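Local coordinates for designed Anbu Protein (Synthetic construct, PDB 5LOY) that assembles helically as a designed ancestral proteasome beta subunit and is probably a hydrolase of the N-terminal nucleophile clan acting in protein degradation, at residues Asp17-Thr20 / Asn26-Thr29; Leu46-Asn51 / Ala57-Leu62; Cys172-Phe177 / Leu189-Leu194. All coordinates share one frame; numbering follows the deposited sequence.

Contact 1 (Asp17-Thr20 / Asn26-Thr29); sequences DSRT and NIST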
loop_
_atom_site.group_PDB
_atom_site.type_symbol
_atom_site.label_atom_id
_atom_site.label_comp_id
_atom_site.label_asym_id
_atom_site.label_seq_id
_atom_site.Cartn_x
_atom_site.Cartn_y
_atom_site.Cartn_z
ATOM N N ASP A 17 -14.701 1.787 6.581
ATOM C CA ASP A 17 -15.121 0.389 6.700
ATOM C C ASP A 17 -15.537 0.103 8.149
ATOM O O ASP A 17 -15.676 1.036 8.943
ATOM C CB ASP A 17 -13.992 -0.543 6.286
ATOM C CG ASP A 17 -13.000 -0.794 7.415
ATOM O OD1 ASP A 17 -12.676 0.194 8.118
ATOM O OD2 ASP A 17 -12.576 -1.974 7.614
ATOM N N SER A 18 -15.740 -1.168 8.503
ATOM C CA SER A 18 -16.202 -1.509 9.855
ATOM C C SER A 18 -15.470 -2.655 10.545
ATOM O O SER A 18 -15.807 -3.018 11.651
ATOM C CB SER A 18 -17.706 -1.802 9.837
ATOM O OG SER A 18 -18.024 -2.817 8.894
ATOM N N ARG A 19 -14.461 -3.216 9.911
ATOM C CA ARG A 19 -13.794 -4.359 10.479
ATOM C C ARG A 19 -12.796 -3.865 11.532
ATOM O O ARG A 19 -11.976 -2.996 11.276
ATOM C CB ARG A 19 -13.124 -5.160 9.387
ATOM C CG ARG A 19 -12.562 -6.478 9.857
ATOM C CD ARG A 19 -12.154 -7.354 8.680
ATOM N NE ARG A 19 -13.275 -7.957 7.968
ATOM C CZ ARG A 19 -13.139 -8.766 6.907
ATOM N NH1 ARG A 19 -11.945 -9.034 6.416
ATOM N NH2 ARG A 19 -14.196 -9.295 6.329
ATOM N N THR A 20 -12.912 -4.395 12.733
ATOM C CA THR A 20 -12.295 -3.790 13.881
ATOM C C THR A 20 -11.688 -4.838 14.807
ATOM O O THR A 20 -12.330 -5.812 15.136
ATOM C CB THR A 20 -13.342 -2.987 14.702
ATOM O OG1 THR A 20 -14.040 -2.071 13.849
ATOM C CG2 THR A 20 -12.685 -2.184 15.809
ATOM N N ASN A 26 -10.834 -11.853 18.176
ATOM C CA ASN A 26 -12.147 -11.263 17.972
ATOM C C ASN A 26 -11.991 -10.031 17.114
ATOM O O ASN A 26 -11.468 -9.006 17.530
ATOM C CB ASN A 26 -12.853 -10.917 19.297
ATOM C CG ASN A 26 -14.377 -10.869 19.159
ATOM O OD1 ASN A 26 -14.933 -10.196 18.282
ATOM N ND2 ASN A 26 -15.060 -11.589 20.032
ATOM N N ILE A 27 -12.423 -10.177 15.884
ATOM C CA ILE A 27 -12.510 -9.084 14.980
ATOM C C ILE A 27 -13.998 -8.966 14.748
ATOM O O ILE A 27 -14.640 -9.960 14.417
ATOM C CB ILE A 27 -11.754 -9.427 13.694
ATOM C CG1 ILE A 27 -10.265 -9.605 14.020
ATOM C CG2 ILE A 27 -11.943 -8.350 12.650
ATOM C CD1 ILE A 27 -9.426 -10.128 12.866
ATOM N N SER A 28 -14.575 -7.793 14.984
ATOM C CA SER A 28 -16.005 -7.628 14.713
ATOM C C SER A 28 -16.321 -6.311 14.064
ATOM O O SER A 28 -15.414 -5.554 13.669
ATOM C CB SER A 28 -16.902 -7.904 15.946
ATOM O OG SER A 28 -16.267 -7.502 17.128
ATOM N N THR A 29 -17.616 -6.103 13.870
ATOM C CA THR A 29 -18.122 -4.961 13.146
ATOM C C THR A 29 -18.444 -3.818 14.118
ATOM O O THR A 29 -19.211 -3.977 15.059
ATOM C CB THR A 29 -19.357 -5.409 12.345
ATOM O OG1 THR A 29 -18.992 -6.527 11.534
ATOM C CG2 THR A 29 -19.866 -4.313 11.437
HETATM O O HOH W 1 -17.289 -5.620 9.721
#
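Arg19 and Thr20 pair antiparallel with Thr29 and Ser28, joining strand 11-21 to the short strand 27-29 as a beta hairpin of the proteasome-like fold. Before the paired residues, Asp17 folds back in an Asx turn: its OD2 accepts from Arg19 N at 3.2 Å, met from well above the carboxylate plane. The same carboxylate gathers the backbone N atoms of Thr1, Tyr2 and Gly188, and a short acidic side chain suits such a cluster of N-H donors beside the chain's first residue. Ser18 keeps OG between its backbone N and carbonyl carbon (chi1 55°), which brings OG to Thr29 CG2 at 3.5 Å. Its OG also bonds to Pro190 O and accepts from a water that in turn meets Thr29 OG1, so a small hydroxyl links three pieces of chain. Arg19 forms the non-hydrogen-bonded pair with Thr29. Its aliphatic stem crosses Ile27 obliquely, with Arg19 CG 3.4 Å from Ile27 CG2, while the bend at chi3 takes the guanidinium on to Leu185 O through NH1. The stem thus packs on a branched apolar neighbour and the charged end finds a carbonyl. Thr20 pairs with Ser28 in the hydrogen-bonded register: Thr20 N donates to Ser28 O at 2.9 Å, and Ser28 N returns a bond to Thr20 O at 3.0 Å. The Thr20 hydroxyl is tied down as well, donating to Ser18 O from above the carbonyl plane and bonding to Lys32 NZ; a beta-branched residue with a hydroxyl suits a strand position next to that lysine. Weaker CA-H...O contacts supplement the pairing: Thr29 CA faces Ser18 O at 3.4 Å, and Ile27 CA approaches Thr20 O at 3.3 Å.

Contact 2 (Leu46-Asn51 / Ala57-Leu62); sequences LLTAGN and AVISLL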
loop_
_atom_site.group_PDB
_atom_site.type_symbol
_atom_site.label_atom_id
_atom_site.label_comp_id
_atom_site.label_asym_id
_atom_site.label_seq_id
_atom_site.Cartn_x
_atom_site.Cartn_y
_atom_site.Cartn_z
ATOM N N LEU A 46 -16.901 12.870 11.715
ATOM C CA LEU A 46 -15.713 12.346 12.395
ATOM C C LEU A 46 -15.496 10.859 12.065
ATOM O O LEU A 46 -16.396 10.048 12.244
ATOM C CB LEU A 46 -15.870 12.547 13.903
ATOM C CG LEU A 46 -14.768 12.017 14.828
ATOM C CD1 LEU A 46 -13.470 12.790 14.640
ATOM C CD2 LEU A 46 -15.207 12.110 16.272
ATOM N N LEU A 47 -14.317 10.515 11.559
ATOM C CA LEU A 47 -13.962 9.134 11.277
ATOM C C LEU A 47 -12.863 8.726 12.251
ATOM O O LEU A 47 -11.930 9.502 12.493
ATOM C CB LEU A 47 -13.461 8.970 9.839
ATOM C CG LEU A 47 -14.272 9.608 8.715
ATOM C CD1 LEU A 47 -13.579 9.407 7.371
ATOM C CD2 LEU A 47 -15.695 9.071 8.647
ATOM N N THR A 48 -12.967 7.490 12.745
ATOM C CA THR A 48 -12.065 6.956 13.745
ATOM C C THR A 48 -11.172 5.784 13.283
ATOM O O THR A 48 -11.551 4.990 12.425
ATOM C CB THR A 48 -12.860 6.466 14.965
ATOM O OG1 THR A 48 -13.623 5.309 14.618
ATOM C CG2 THR A 48 -13.794 7.544 15.442
ATOM N N ALA A 49 -9.996 5.665 13.886
ATOM C CA ALA A 49 -9.124 4.509 13.663
ATOM C C ALA A 49 -8.253 4.238 14.880
ATOM O O ALA A 49 -7.957 5.146 15.660
ATOM C CB ALA A 49 -8.245 4.757 12.469
ATOM N N GLY A 50 -7.827 2.995 15.025
ATOM C CA GLY A 50 -6.938 2.585 16.113
ATOM C C GLY A 50 -7.688 1.837 17.179
ATOM O O GLY A 50 -8.715 1.258 16.942
ATOM N N ASN A 51 -7.161 1.874 18.382
ATOM C CA ASN A 51 -7.708 1.133 19.475
ATOM C C ASN A 51 -9.146 1.544 19.773
ATOM O O ASN A 51 -9.420 2.713 19.997
ATOM C CB ASN A 51 -6.831 1.367 20.669
ATOM C CG ASN A 51 -7.204 0.496 21.821
ATOM O OD1 ASN A 51 -8.191 0.746 22.511
ATOM N ND2 ASN A 51 -6.444 -0.540 22.031
ATOM N N ALA A 57 -13.827 6.127 23.994
ATOM C CA ALA A 57 -13.681 7.033 25.124
ATOM C C ALA A 57 -13.551 8.501 24.669
ATOM O O ALA A 57 -14.047 9.404 25.336
ATOM C CB ALA A 57 -12.508 6.633 25.978
ATOM N N VAL A 58 -12.926 8.722 23.520
ATOM C CA VAL A 58 -12.865 10.055 22.931
ATOM C C VAL A 58 -14.255 10.532 22.546
ATOM O O VAL A 58 -14.680 11.612 22.965
ATOM C CB VAL A 58 -11.961 10.080 21.713
ATOM C CG1 VAL A 58 -12.099 11.389 20.959
ATOM C CG2 VAL A 58 -10.522 9.900 22.158
ATOM N N ILE A 59 -14.970 9.719 21.772
ATOM C CA ILE A 59 -16.335 10.043 21.398
ATOM C C ILE A 59 -17.193 10.338 22.633
ATOM O O ILE A 59 -17.971 11.278 22.626
ATOM C CB ILE A 59 -16.993 8.918 20.618
ATOM C CG1 ILE A 59 -16.277 8.668 19.291
ATOM C CG2 ILE A 59 -18.440 9.238 20.324
ATOM C CD1 ILE A 59 -16.124 9.908 18.447
ATOM N N SER A 60 -17.048 9.554 23.689
ATOM C CA SER A 60 -17.861 9.748 24.894
ATOM C C SER A 60 -17.566 11.095 25.535
ATOM O O SER A 60 -18.458 11.745 26.059
ATOM C CB SER A 60 -17.591 8.654 25.912
ATOM O OG SER A 60 -18.366 8.829 27.085
ATOM N N LEU A 61 -16.309 11.506 25.485
ATOM C CA LEU A 61 -15.884 12.782 26.053
ATOM C C LEU A 61 -16.451 13.975 25.252
ATOM O O LEU A 61 -16.839 14.963 25.828
ATOM C CB LEU A 61 -14.357 12.824 26.057
ATOM C CG LEU A 61 -13.616 13.698 27.032
ATOM C CD1 LEU A 61 -14.180 13.573 28.426
ATOM C CD2 LEU A 61 -12.156 13.284 27.031
ATOM N N LEU A 62 -16.467 13.867 23.920
ATOM C CA LEU A 62 -16.971 14.912 23.028
ATOM C C LEU A 62 -18.468 15.082 23.084
ATOM O O LEU A 62 -18.956 16.103 22.647
ATOM C CB LEU A 62 -16.601 14.614 21.566
ATOM C CG LEU A 62 -15.104 14.628 21.302
ATOM C CD1 LEU A 62 -14.771 14.060 19.936
ATOM C CD2 LEU A 62 -14.545 16.032 21.458
#
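No ring, amide or other flat group meets across the contact of Leu46 with Ile59 and Leu62; the touching parts are methyl ends of aliphatic chains. The flat amide of Asn51, the N-cap residue just past the strand, turns instead to the start of helix 52-62, where OD1 caps Thr54 N, and ND2 bonds to Asp107 O. Leu46, with CG anti to N (chi1 177°), extends from the strand toward the helix and meets Ile59 tip to tip. The separation of 3.2 Å between Leu46 CD2 and Ile59 CD1 is short for two methyl groups, so the exact placement of these ends is doubtful. The same CD2 lies 4.2 Å from Leu62 CD1, whose side chain comes across at a slant, and Thr48 CG2 stands 4.5 Å from Ile59 CD1. Branched apolar residues fit here because they bridge the 11.1 Å of closest approach between the axes of strand segment 46-50 and helix segment 57-62, whose directions differ by 147°, roughly antiparallel. In the fold, helix 52-62 lies over the five-stranded sheet: Phe112 of strand 110-118 packs against Leu46, Thr48 and Val58, while helix 79-94 receives Val58 through Val93 and Leu61 through Ala89 and Glu92.

Contact 3 (Cys172-Phe177 / Leu189-Leu194); sequences CALVSF and LPLDLL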
loop_
_atom_site.group_PDB
_atom_site.type_symbol
_atom_site.label_atom_id
_atom_site.label_comp_id
_atom_site.label_asym_id
_atom_site.label_seq_id
_atom_site.Cartn_x
_atom_site.Cartn_y
_atom_site.Cartn_z
ATOM N N CYS A 172 -13.897 6.947 -6.778
ATOM C CA CYS A 172 -12.501 6.756 -6.483
ATOM C C CYS A 172 -12.308 6.216 -5.076
ATOM O O CYS A 172 -11.554 5.282 -4.862
ATOM C CB CYS A 172 -11.787 8.070 -6.647
ATOM S SG CYS A 172 -10.008 7.921 -6.570
ATOM N N ALA A 173 -13.037 6.749 -4.108
ATOM C CA ALA A 173 -13.010 6.159 -2.757
ATOM C C ALA A 173 -13.409 4.679 -2.761
ATOM O O ALA A 173 -12.748 3.861 -2.144
ATOM C CB ALA A 173 -13.924 6.925 -1.813
ATOM N N LEU A 174 -14.471 4.333 -3.473
ATOM C CA LEU A 174 -14.943 2.953 -3.465
ATOM C C LEU A 174 -13.943 1.968 -4.096
ATOM O O LEU A 174 -13.707 0.866 -3.583
ATOM C CB LEU A 174 -16.312 2.856 -4.129
ATOM C CG LEU A 174 -17.410 3.540 -3.307
ATOM C CD1 LEU A 174 -18.739 3.482 -4.029
ATOM C CD2 LEU A 174 -17.574 2.888 -1.935
ATOM N N VAL A 175 -13.336 2.394 -5.187
ATOM C CA VAL A 175 -12.324 1.606 -5.859
ATOM C C VAL A 175 -11.094 1.441 -4.953
ATOM O O VAL A 175 -10.508 0.351 -4.856
ATOM C CB VAL A 175 -11.969 2.295 -7.209
ATOM C CG1 VAL A 175 -10.652 1.807 -7.752
ATOM C CG2 VAL A 175 -13.093 2.052 -8.200
ATOM N N SER A 176 -10.724 2.520 -4.273
ATOM C CA SER A 176 -9.697 2.473 -3.226
ATOM C C SER A 176 -9.986 1.397 -2.159
ATOM O O SER A 176 -9.073 0.691 -1.720
ATOM C CB SER A 176 -9.577 3.837 -2.551
ATOM O OG SER A 176 -8.452 3.856 -1.692
ATOM N N PHE A 177 -11.245 1.278 -1.744
ATOM C CA PHE A 177 -11.610 0.247 -0.793
ATOM C C PHE A 177 -11.552 -1.131 -1.390
ATOM O O PHE A 177 -11.135 -2.081 -0.728
ATOM C CB PHE A 177 -12.997 0.491 -0.206
ATOM C CG PHE A 177 -12.965 1.373 0.983
ATOM C CD1 PHE A 177 -12.881 2.746 0.827
ATOM C CD2 PHE A 177 -12.968 0.845 2.264
ATOM C CE1 PHE A 177 -12.814 3.585 1.920
ATOM C CE2 PHE A 177 -12.882 1.683 3.369
ATOM C CZ PHE A 177 -12.795 3.052 3.195
ATOM N N LEU A 189 -16.229 -5.033 4.694
ATOM C CA LEU A 189 -17.600 -4.526 4.653
ATOM C C LEU A 189 -18.309 -4.860 5.935
ATOM O O LEU A 189 -17.968 -5.834 6.581
ATOM C CB LEU A 189 -18.358 -5.189 3.505
ATOM C CG LEU A 189 -17.898 -4.878 2.071
ATOM C CD1 LEU A 189 -18.788 -5.555 1.045
ATOM C CD2 LEU A 189 -17.915 -3.400 1.824
ATOM N N PRO A 190 -19.339 -4.081 6.301
ATOM C CA PRO A 190 -19.939 -2.956 5.564
ATOM C C PRO A 190 -19.172 -1.655 5.609
ATOM O O PRO A 190 -18.511 -1.400 6.622
ATOM C CB PRO A 190 -21.295 -2.779 6.245
ATOM C CG PRO A 190 -21.159 -3.434 7.589
ATOM C CD PRO A 190 -20.234 -4.582 7.362
ATOM N N LEU A 191 -19.281 -0.850 4.532
ATOM C CA LEU A 191 -18.766 0.524 4.501
ATOM C C LEU A 191 -19.845 1.513 4.751
ATOM O O LEU A 191 -20.997 1.257 4.469
ATOM C CB LEU A 191 -18.234 0.955 3.132
ATOM C CG LEU A 191 -17.452 -0.039 2.299
ATOM C CD1 LEU A 191 -16.940 0.663 1.064
ATOM C CD2 LEU A 191 -16.311 -0.621 3.119
ATOM N N ASP A 192 -19.431 2.675 5.246
ATOM C CA ASP A 192 -20.266 3.860 5.317
ATOM C C ASP A 192 -19.714 4.874 4.311
ATOM O O ASP A 192 -18.493 5.004 4.144
ATOM C CB ASP A 192 -20.300 4.418 6.747
ATOM C CG ASP A 192 -21.081 3.510 7.713
ATOM O OD1 ASP A 192 -22.336 3.541 7.678
ATOM O OD2 ASP A 192 -20.449 2.725 8.481
ATOM N N LEU A 193 -20.626 5.532 3.605
ATOM C CA LEU A 193 -20.288 6.521 2.609
ATOM C C LEU A 193 -21.144 7.775 2.800
ATOM O O LEU A 193 -22.378 7.675 2.909
ATOM C CB LEU A 193 -20.542 5.959 1.220
ATOM C CG LEU A 193 -20.341 6.965 0.071
ATOM C CD1 LEU A 193 -18.859 7.317 -0.080
ATOM C CD2 LEU A 193 -20.892 6.416 -1.240
ATOM N N LEU A 194 -20.500 8.948 2.832
ATOM C CA LEU A 194 -21.218 10.218 2.968
ATOM C C LEU A 194 -20.676 11.232 1.985
ATOM O O LEU A 194 -19.472 11.432 1.896
ATOM C CB LEU A 194 -21.089 10.724 4.394
ATOM C CG LEU A 194 -21.985 11.889 4.796
ATOM C CD1 LEU A 194 -22.150 11.899 6.315
ATOM C CD2 LEU A 194 -21.458 13.231 4.316
#
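Leu191, on strand 191-197, reaches up from the sheet to Leu174 and Phe177 of helix 166-183, part of the helix-on-sheet layering of the proteasome beta-subunit fold. Its CB points at the helix, and CG, lying anti to the carbonyl carbon (chi1 -39°), sends the two methyls to separate partners. CD1 settles 3.8 Å from Leu174 CD2, the two leucines crossing at an angle, and also comes within 4.0 Å of Phe177 CG. CD2 meets the ring obliquely, 3.7 Å from Phe177 CD2 and 4.1 Å from Phe177 CE2, the two side chains passing in opposite directions. Leucine suits the spot, since its fork serves both helix residues at once. Phe177, one turn after Ala173, has the oxygen of that residue at its ring edge, in plane; a flat, wide apolar side chain suits the place, touching Leu191 from CB out to CE2 while its ring also meets Tyr2, planes at about 35°. With the ring of Phe177 cut back to an alanine, a gap is likely to open beside CD2 of Leu191, and Tyr2 would probably lose its aromatic neighbour. Leu174 goes on to pack against Tyr215, Phe216 and Leu219 of helix 214-232, and a second copy of the protein sets Phe231 on Cys172 and Trp239 on Leu193. With no hydrogen bond between the segments and all three touching side chains apolar and buried, helix and strand are held here by dispersion and the exclusion of water.

Overall arrangement
The three contacts follow one another along the chain, each closing before the next opens. Contacts 1 and 3 have centres about 15 Å apart and share the six-stranded sheet, in which strands 11-21 and 191-197 are neighbours; they touch, with Asp17 lying against Phe177 and Leu191. Contact 2 belongs to the five-stranded sheet and its helix layer, its centre about 15 Å from that of contact 1 and about 20 Å from that of contact 3, without touching either. Together they sample the two sheets and the helices outside them, as in the four-layer sandwich of N-terminal nucleophile hydrolases, with contact 1 beside the chain's first threonine, the probable nucleophile by family analogy.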